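Local coordinates for protein response regulator ChrA (PDB 4YN8) that acts as the response regulator of a haem-sensing two-component system in Corynebacterium diphtheriae and probably binds DNA to regulate transcription, at residues L10-P15 against V52-M57; F28-V33 against A109-V114. The protein carries 1 engineered substitution. One frame throughout, in Å; residues are numbered along the deposited sequence. Where two conformers were deposited one is given.

Interaction 1 of 2, residues L10-P15 against V52-M57; sequences LIDDHP and VTDIQM. With MG (magnesium ion), chain F; SO4 (sulfate ion), chain B.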
ATOM      1  N   LEU A  10      13.725 -14.825  -7.779  1.00  7.93           N
ATOM      2  CA  LEU A  10      13.052 -13.643  -8.321  1.00  8.29           C
ATOM      3  C   LEU A  10      11.616 -14.002  -8.581  1.00  8.35           C
ATOM      4  O   LEU A  10      11.346 -14.945  -9.326  1.00  8.77           O
ATOM      5  CB  LEU A  10      13.714 -13.262  -9.639  1.00  8.79           C
ATOM      6  CG  LEU A  10      13.041 -12.141 -10.435  1.00  9.14           C
ATOM      7  CD1 LEU A  10      13.113 -10.877  -9.614  1.00  9.56           C
ATOM      8  CD2 LEU A  10      13.788 -11.988 -11.734  1.00  9.94           C
ATOM      9  N   ILE A  11      10.699 -13.230  -8.019  1.00  8.83           N
ATOM     10  CA  ILE A  11       9.269 -13.551  -8.014  1.00  8.44           C
ATOM     11  C   ILE A  11       8.501 -12.362  -8.579  1.00  9.35           C
ATOM     12  O   ILE A  11       8.675 -11.225  -8.109  1.00  9.44           O
ATOM     13  CB  ILE A  11       8.810 -13.842  -6.601  1.00  8.92           C
ATOM     14  CG1 ILE A  11       9.700 -14.934  -6.004  1.00  9.76           C
ATOM     15  CG2 ILE A  11       7.341 -14.289  -6.586  1.00  8.96           C
ATOM     16  CD1 ILE A  11       9.219 -15.466  -4.672  1.00 10.72           C
ATOM     17  N   ASP A  12       7.697 -12.622  -9.604  1.00  8.77           N
ATOM     18  CA  ASP A  12       6.871 -11.586 -10.235  1.00 10.31           C
ATOM     19  C   ASP A  12       5.867 -12.318 -11.095  1.00  9.56           C
ATOM     20  O   ASP A  12       6.246 -13.232 -11.835  1.00 10.03           O
ATOM     21  CB  ASP A  12       7.763 -10.681 -11.112  1.00 11.66           C
ATOM     22  CG  ASP A  12       7.044  -9.471 -11.674  1.00 13.95           C
ATOM     23  OD1 ASP A  12       5.818  -9.481 -11.966  1.00 13.07           O
ATOM     24  OD2 ASP A  12       7.779  -8.468 -11.825  1.00 19.76           O
ATOM     25  N   ASP A  13       4.623 -11.869 -11.051  1.00 10.22           N
ATOM     26  CA  ASP A  13       3.558 -12.526 -11.824  0.50 11.11           C
ATOM     27  C   ASP A  13       3.566 -12.169 -13.294  1.00 11.87           C
ATOM     28  O   ASP A  13       2.806 -12.783 -14.100  1.00 11.81           O
ATOM     29  CB  ASP A  13       2.203 -12.179 -11.256  0.50 11.41           C
ATOM     30  CG  ASP A  13       1.080 -13.018 -11.869  0.50 13.18           C
ATOM     31  OD1 ASP A  13       1.244 -14.253 -11.967  0.50 12.30           O
ATOM     32  OD2 ASP A  13       0.055 -12.412 -12.228  0.50 14.59           O
ATOM     33  N   HIS A  14       4.362 -11.178 -13.651  1.00 12.45           N
ATOM     34  CA  HIS A  14       4.439 -10.647 -15.022  1.00 12.89           C
ATOM     35  C   HIS A  14       5.706 -11.002 -15.701  1.00 11.63           C
ATOM     36  O   HIS A  14       6.720 -10.366 -15.478  1.00 11.62           O
ATOM     37  CB  HIS A  14       4.194  -9.125 -14.969  1.00 14.48           C
ATOM     38  CG  HIS A  14       2.957  -8.795 -14.235  1.00 15.94           C
ATOM     39  ND1 HIS A  14       2.938  -8.420 -12.892  1.00 20.00           N
ATOM     40  CD2 HIS A  14       1.679  -8.959 -14.599  1.00 16.68           C
ATOM     41  CE1 HIS A  14       1.679  -8.328 -12.505  1.00 19.02           C
ATOM     42  NE2 HIS A  14       0.906  -8.673 -13.519  1.00 17.98           N
ATOM     43  N   PRO A  15       5.690 -12.079 -16.535  1.00 11.85           N
ATOM     44  CA  PRO A  15       6.983 -12.629 -17.074  1.00 11.75           C
ATOM     45  C   PRO A  15       7.752 -11.643 -17.950  1.00 12.23           C
ATOM     46  O   PRO A  15       8.977 -11.665 -17.985  1.00 13.04           O
ATOM     47  CB  PRO A  15       6.527 -13.843 -17.889  1.00 12.85           C
ATOM     48  CG  PRO A  15       5.109 -13.582 -18.166  1.00 13.53           C
ATOM     49  CD  PRO A  15       4.535 -12.907 -16.966  1.00 12.28           C
ATOM     50  N   VAL A  52      13.814 -11.743  -4.117  1.00  7.44           N
ATOM     51  CA  VAL A  52      13.475 -10.455  -4.717  1.00  7.53           C
ATOM     52  C   VAL A  52      12.064 -10.603  -5.257  1.00  8.55           C
ATOM     53  O   VAL A  52      11.815 -11.415  -6.147  1.00  9.29           O
ATOM     54  CB  VAL A  52      14.472 -10.071  -5.819  1.00  7.84           C
ATOM     55  CG1 VAL A  52      14.067  -8.776  -6.514  1.00  8.29           C
ATOM     56  CG2 VAL A  52      15.887  -9.974  -5.248  1.00  8.20           C
ATOM     57  N   THR A  53      11.123  -9.810  -4.729  1.00  8.69           N
ATOM     58  CA  THR A  53       9.708 -10.016  -5.062  1.00  9.36           C
ATOM     59  C   THR A  53       8.970  -8.703  -5.333  1.00  9.80           C
ATOM     60  O   THR A  53       9.348  -7.710  -4.802  1.00 10.75           O
ATOM     61  CB  THR A  53       8.951 -10.777  -3.935  1.00  9.93           C
ATOM     62  OG1 THR A  53       7.602 -11.127  -4.389  1.00 11.20           O
ATOM     63  CG2 THR A  53       8.821 -10.010  -2.677  1.00 11.08           C
ATOM     64  N   ASP A  54       8.036  -8.824  -6.286  1.00 10.39           N
ATOM     65  CA  ASP A  54       6.875  -7.979  -6.591  0.52 12.13           C
ATOM     66  C   ASP A  54       5.878  -7.908  -5.439  1.00 11.47           C
ATOM     67  O   ASP A  54       5.870  -8.795  -4.575  1.00  9.89           O
ATOM     68  CB  ASP A  54       6.159  -8.850  -7.733  0.52 12.43           C
ATOM     69  CG  ASP A  54       5.326  -8.105  -8.621  0.52 15.21           C
ATOM     70  OD1 ASP A  54       5.836  -7.273  -9.449  0.52 19.88           O
ATOM     71  OD2 ASP A  54       4.124  -8.410  -8.604  0.52 15.60           O
ATOM     72  N   ILE A  55       4.951  -6.927  -5.450  1.00 10.76           N
ATOM     73  CA  ILE A  55       3.846  -6.932  -4.515  1.00 11.51           C
ATOM     74  C   ILE A  55       2.603  -7.647  -5.091  1.00 13.22           C
ATOM     75  O   ILE A  55       2.124  -8.633  -4.515  1.00 14.65           O
ATOM     76  CB  ILE A  55       3.439  -5.497  -4.083  1.00 11.50           C
ATOM     77  CG1 ILE A  55       4.632  -4.723  -3.564  1.00 12.17           C
ATOM     78  CG2 ILE A  55       2.258  -5.554  -3.146  1.00 11.88           C
ATOM     79  CD1 ILE A  55       4.317  -3.260  -3.302  1.00 13.06           C
ATOM     80  N   GLN A  56       2.114  -7.185  -6.239  1.00 14.66           N
ATOM     81  CA  GLN A  56       0.836  -7.613  -6.837  0.50 15.37           C
ATOM     82  C   GLN A  56       0.903  -8.952  -7.514  1.00 15.40           C
ATOM     83  O   GLN A  56       1.329  -9.008  -8.622  1.00 14.66           O
ATOM     84  CB  GLN A  56       0.470  -6.614  -7.950  0.50 16.28           C
ATOM     85  CG  GLN A  56       0.381  -5.199  -7.480  0.50 17.01           C
ATOM     86  CD  GLN A  56      -0.229  -4.302  -8.534  0.50 16.88           C
ATOM     87  OE1 GLN A  56       0.474  -3.547  -9.248  0.50 15.40           O
ATOM     88  NE2 GLN A  56      -1.538  -4.415  -8.666  0.50 17.23           N
ATOM     89  N   MET A  57       0.483 -10.035  -6.854  1.00 15.28           N
ATOM     90  CA  MET A  57       0.482 -11.358  -7.501  1.00 15.41           C
ATOM     91  C   MET A  57      -0.724 -12.130  -6.981  1.00 17.45           C
ATOM     92  O   MET A  57      -1.037 -12.060  -5.793  1.00 15.85           O
ATOM     93  CB  MET A  57       1.725 -12.176  -7.109  1.00 15.39           C
ATOM     94  CG  MET A  57       2.996 -11.454  -7.425  1.00 17.70           C
ATOM     95  SD  MET A  57       4.553 -12.265  -7.033  1.00 18.12           S
ATOM     96  CE  MET A  57       4.454 -12.283  -5.270  1.00 15.04           C
TER
HETATM   97 MG    MG F 204       4.622  -7.855 -11.297  1.00 18.98          MG
HETATM   98  S   SO4 B 200       4.081  -4.012  -7.981  0.89 25.27           S
HETATM   99  O1  SO4 B 200       4.843  -3.357  -9.059  0.89 23.34           O
HETATM  100  O2  SO4 B 200       2.855  -3.249  -7.734  0.89 34.22           O
HETATM  101  O3  SO4 B 200       3.654  -5.415  -8.208  0.89 27.99           O
HETATM  102  O4  SO4 B 200       4.911  -4.034  -6.693  0.89 27.38           O
HETATM  103  O   HOH W   1       3.507  -6.319 -10.680  1.00 17.47           O
HETATM  104  O   HOH W   2       3.906  -9.388  -9.900  0.50  5.31           O
HETATM  105  O   HOH W   3       5.889  -6.972 -12.657  1.00 18.37           O

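Interaction 2 of 2, residues F28-V33 against A109-V114; sequences FDDITV and ALHDAV. With MG (magnesium ion), chain I.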
ATOM      1  N   PHE A  28      25.291  -8.762 -13.222  1.00 14.03           N
ATOM      2  CA  PHE A  28      26.320  -8.572 -12.222  1.00 14.79           C
ATOM      3  C   PHE A  28      27.095  -9.828 -11.900  1.00 16.75           C
ATOM      4  O   PHE A  28      26.525 -10.871 -11.660  1.00 15.72           O
ATOM      5  CB  PHE A  28      25.763  -7.940 -10.949  1.00 14.25           C
ATOM      6  CG  PHE A  28      25.233  -6.555 -11.185  1.00 14.87           C
ATOM      7  CD1 PHE A  28      26.091  -5.459 -11.196  1.00 16.11           C
ATOM      8  CD2 PHE A  28      23.884  -6.353 -11.444  1.00 15.77           C
ATOM      9  CE1 PHE A  28      25.607  -4.181 -11.479  1.00 16.35           C
ATOM     10  CE2 PHE A  28      23.394  -5.076 -11.710  1.00 16.13           C
ATOM     11  CZ  PHE A  28      24.265  -3.998 -11.719  1.00 16.87           C
ATOM     12  N   ASP A  29      28.416  -9.716 -11.847  1.00 19.34           N
ATOM     13  CA  ASP A  29      29.292 -10.872 -11.594  0.50 20.65           C
ATOM     14  C   ASP A  29      29.072 -11.555 -10.252  1.00 20.33           C
ATOM     15  O   ASP A  29      29.500 -12.700 -10.043  1.00 23.00           O
ATOM     16  CB  ASP A  29      30.768 -10.445 -11.678  0.50 22.96           C
ATOM     17  CG  ASP A  29      31.173 -10.008 -13.075  0.50 25.55           C
ATOM     18  OD1 ASP A  29      30.611 -10.537 -14.055  0.50 29.53           O
ATOM     19  OD2 ASP A  29      32.064  -9.133 -13.197  0.50 30.99           O
ATOM     20  N   ASP A  30      28.417 -10.865  -9.309  1.00 16.33           N
ATOM     21  CA  ASP A  30      28.231 -11.345  -7.956  1.00 14.62           C
ATOM     22  C   ASP A  30      26.796 -11.700  -7.581  1.00 12.60           C
ATOM     23  O   ASP A  30      26.523 -11.915  -6.405  1.00 12.26           O
ATOM     24  CB  ASP A  30      28.807 -10.377  -6.918  1.00 16.18           C
ATOM     25  CG  ASP A  30      28.240  -8.981  -7.008  1.00 18.66           C
ATOM     26  OD1 ASP A  30      27.617  -8.636  -8.056  1.00 17.06           O
ATOM     27  OD2 ASP A  30      28.448  -8.207  -6.034  1.00 20.69           O
ATOM     28  N   ILE A  31      25.942 -11.736  -8.590  1.00 12.15           N
ATOM     29  CA  ILE A  31      24.556 -12.119  -8.454  1.00 11.76           C
ATOM     30  C   ILE A  31      24.158 -13.136  -9.492  1.00 11.60           C
ATOM     31  O   ILE A  31      24.370 -12.953 -10.711  1.00 12.59           O
ATOM     32  CB  ILE A  31      23.624 -10.879  -8.533  1.00 11.52           C
ATOM     33  CG1 ILE A  31      23.983  -9.866  -7.446  1.00 12.15           C
ATOM     34  CG2 ILE A  31      22.136 -11.334  -8.449  1.00 12.32           C
ATOM     35  CD1 ILE A  31      23.263  -8.532  -7.550  1.00 13.10           C
ATOM     36  N   THR A  32      23.447 -14.151  -9.045  1.00 11.40           N
ATOM     37  CA  THR A  32      22.918 -15.168  -9.921  1.00 13.18           C
ATOM     38  C   THR A  32      21.453 -15.451  -9.570  1.00 11.51           C
ATOM     39  O   THR A  32      21.159 -15.776  -8.422  1.00 11.80           O
ATOM     40  CB  THR A  32      23.677 -16.506  -9.804  1.00 16.14           C
ATOM     41  OG1 THR A  32      25.028 -16.343 -10.227  1.00 23.16           O
ATOM     42  CG2 THR A  32      23.072 -17.516 -10.736  1.00 19.30           C
ATOM     43  N   VAL A  33      20.570 -15.388 -10.549  1.00 10.73           N
ATOM     44  CA  VAL A  33      19.175 -15.776 -10.330  1.00 10.41           C
ATOM     45  C   VAL A  33      19.092 -17.284 -10.475  1.00 10.08           C
ATOM     46  O   VAL A  33      19.254 -17.816 -11.598  1.00 11.12           O
ATOM     47  CB  VAL A  33      18.253 -15.066 -11.296  1.00 11.38           C
ATOM     48  CG1 VAL A  33      16.789 -15.510 -11.136  1.00 11.88           C
ATOM     49  CG2 VAL A  33      18.409 -13.567 -11.041  1.00 12.01           C
ATOM     50  N   ALA A 109      21.982   0.513  -8.202  1.00 11.95           N
ATOM     51  CA  ALA A 109      21.140   0.559  -6.981  1.00 12.33           C
ATOM     52  C   ALA A 109      20.444  -0.768  -6.727  1.00 10.76           C
ATOM     53  O   ALA A 109      20.328  -1.190  -5.563  1.00 11.27           O
ATOM     54  CB  ALA A 109      20.122   1.690  -7.042  1.00 12.70           C
ATOM     55  N   LEU A 110      20.029  -1.446  -7.774  1.00 11.32           N
ATOM     56  CA  LEU A 110      19.466  -2.787  -7.612  1.00 11.99           C
ATOM     57  C   LEU A 110      20.558  -3.746  -7.107  1.00 11.71           C
ATOM     58  O   LEU A 110      20.328  -4.490  -6.187  1.00 10.57           O
ATOM     59  CB  LEU A 110      18.867  -3.313  -8.905  1.00 12.21           C
ATOM     60  CG  LEU A 110      18.330  -4.728  -8.830  1.00 13.86           C
ATOM     61  CD1 LEU A 110      17.292  -4.867  -7.711  1.00 15.18           C
ATOM     62  CD2 LEU A 110      17.697  -5.050 -10.160  1.00 14.93           C
ATOM     63  N   HIS A 111      21.758  -3.685  -7.696  1.00 12.04           N
ATOM     64  CA  HIS A 111      22.873  -4.485  -7.214  1.00 11.85           C
ATOM     65  C   HIS A 111      23.149  -4.224  -5.757  1.00 11.20           C
ATOM     66  O   HIS A 111      23.255  -5.140  -4.941  1.00  9.97           O
ATOM     67  CB  HIS A 111      24.143  -4.194  -8.057  1.00 13.03           C
ATOM     68  CG  HIS A 111      25.388  -4.711  -7.430  1.00 14.93           C
ATOM     69  ND1 HIS A 111      26.085  -3.991  -6.469  1.00 16.32           N
ATOM     70  CD2 HIS A 111      26.043  -5.887  -7.568  1.00 14.96           C
ATOM     71  CE1 HIS A 111      27.096  -4.723  -6.029  1.00 16.48           C
ATOM     72  NE2 HIS A 111      27.107  -5.859  -6.705  1.00 16.01           N
ATOM     73  N   ASP A 112      23.272  -2.944  -5.389  1.00 11.30           N
ATOM     74  CA  ASP A 112      23.576  -2.605  -4.039  1.00 11.66           C
ATOM     75  C   ASP A 112      22.486  -3.033  -3.048  1.00 11.28           C
ATOM     76  O   ASP A 112      22.814  -3.417  -1.895  1.00 11.48           O
ATOM     77  CB  ASP A 112      23.790  -1.099  -3.928  1.00 12.42           C
ATOM     78  CG  ASP A 112      25.097  -0.647  -4.620  1.00 14.84           C
ATOM     79  OD1 ASP A 112      25.861  -1.496  -5.179  1.00 14.61           O
ATOM     80  OD2 ASP A 112      25.345   0.607  -4.653  1.00 15.59           O
ATOM     81  N   ALA A 113      21.229  -2.929  -3.483  1.00 10.86           N
ATOM     82  CA  ALA A 113      20.079  -3.411  -2.664  1.00 10.73           C
ATOM     83  C   ALA A 113      20.108  -4.924  -2.434  1.00 10.47           C
ATOM     84  O   ALA A 113      19.861  -5.403  -1.322  1.00 10.12           O
ATOM     85  CB  ALA A 113      18.755  -2.996  -3.265  1.00 10.97           C
ATOM     86  N   VAL A 114      20.475  -5.674  -3.461  1.00 10.31           N
ATOM     87  CA  VAL A 114      20.651  -7.118  -3.271  1.00 10.11           C
ATOM     88  C   VAL A 114      21.771  -7.444  -2.304  1.00 11.06           C
ATOM     89  O   VAL A 114      21.625  -8.277  -1.371  1.00 10.40           O
ATOM     90  CB  VAL A 114      20.828  -7.843  -4.605  1.00  9.93           C
ATOM     91  CG1 VAL A 114      21.168  -9.300  -4.382  1.00 10.46           C
ATOM     92  CG2 VAL A 114      19.546  -7.707  -5.451  1.00  9.54           C
TER
HETATM   93 MG    MG I 207      25.750 -13.007 -12.573  1.00 20.35          MG
HETATM   94  O   HOH W   4      27.096 -14.359 -11.006  1.00 30.67           O
HETATM   95  O   HOH W   5      27.437 -13.234 -14.062  1.00 25.58           O

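Interaction 1 of 2, residues L10-P15 against V52-M57
Asp-12 and Asp-54 bring their carboxylates together, stacked with planes 28° apart, at a shared magnesium ion. From Asp-12 CB, 4.2 Å from Asp-54 CB, the side chain runs to a CG set anti to the backbone N (chi1 -173°) and 3.4 Å from Asp-54 OD1, turning the carboxylate toward the metal. OD1 binds the magnesium at 2.1 Å and accepts the His-14 N-H from above the carboxylate plane, closing an Asx turn; OD2 stays 3.3 Å from Asp-54 OD1. Asp-54 OD1 and His-14 ND1 approach the ion from opposite sides, and three water positions complete a roughly octahedral shell, one of them doubtful, too close to Asp-54 OD2 as modelled. Lys-103 also donates to Asp-54 OD1, probably offsetting part of the negative charge.

Behind the site, where parallel strands pair, Ile-11 N donates to Val-52 O at 2.8 Å, and Asp-54 N returns a nearly straight bond to Ile-11 O at 3.1 Å, tying the start of Asp-54 to strand 6-11; Asp-12 follows directly on Ile-11. Ile-11 CG2 meets Met-57 SD at 3.5 Å, their side chains crossing at about a right angle. A sulfate, probably from the crystallisation liquor, held by Ile-55 N, Gln-56 N, Thr-81, Thr-85 and Lys-103, lies beside the Asp-54 carboxylate, where a phosphoryl group would probably sit. Acidic residues at the C-terminal ends of parallel strands, gathered around magnesium, form the phosphorylation pocket of CheY-like receiver domains, in which Asp-54 is probably the phosphoacceptor.

Interaction 2 of 2, residues F28-V33 against A109-V114
His-111 meets the 28-33 turn in two unlike ways at once: its CB sits squarely over the face of the Phe-28 ring, while the far edge of its imidazole is hydrogen-bonded to Asp-30. The CH-pi contact is almost perpendicular, CB standing 3.6 Å from the Phe-28 ring centroid and only 9° off the ring normal. Beyond CB the imidazole is tilted, its plane at 43° to the phenyl ring, an oblique pairing in which His-111 CD2 still passes 3.7 Å from Phe-28 CD1. With CG anti to the backbone N (chi1 166°), the histidine stretches off its helix far enough for NE2 to reach Asp-30 OD2 at 2.8 Å, on the syn lone pair and close to the ring plane. Asp-30 answers with a CG lodged between its own backbone N and carbonyl carbon, which carries the carboxylate to the histidine; the carboxylate and imidazole planes are nearly coplanar. On the helix side ND1 donates to Asp-112 OD1, also at 2.8 Å; hydrogen bonds at both nitrogens fix the ring's rotation, and the two carboxylates would favour a protonated imidazole.

Deeper in, Ile-31 CD1 and Val-114 CG1 meet tip to tip at 3.9 Å, in a core that Leu-25, Ile-6 and Val-8 help to build. The turn is itself braced: Phe-28 to Ile-31 form a type I beta turn, and Phe-28 O and Ile-31 O join Asp-26 O and two waters around a second magnesium ion. Together these contacts attach helix 107-119 to the start of edge strand 31-37, a packing of helix on parallel sheet that belongs to the alternating beta-alpha fold of the CheY-like receiver domain.

Overall arrangement
Both contacts belong to the one receiver domain and share its parallel sheet, where strand 6-11 lies between strands 31-37 and 50-53. Their centres are about 17 Å apart, yet they touch directly: Leu-10 CB packs against Val-33 CG1 at 4.1 Å, and the side chains of Val-52 and Ile-31 are about 7 Å apart at their nearest atoms. Interaction 1 holds the magnesium site at the C-terminal ends of the strands, whereas interaction 2 lies at the N-terminal end of strand 31-37, beside a different magnesium ion 21.8 Å from the first. Interaction 2 is thus remote from the probable phosphorylation pocket and joins a helix to the sheet that carries it.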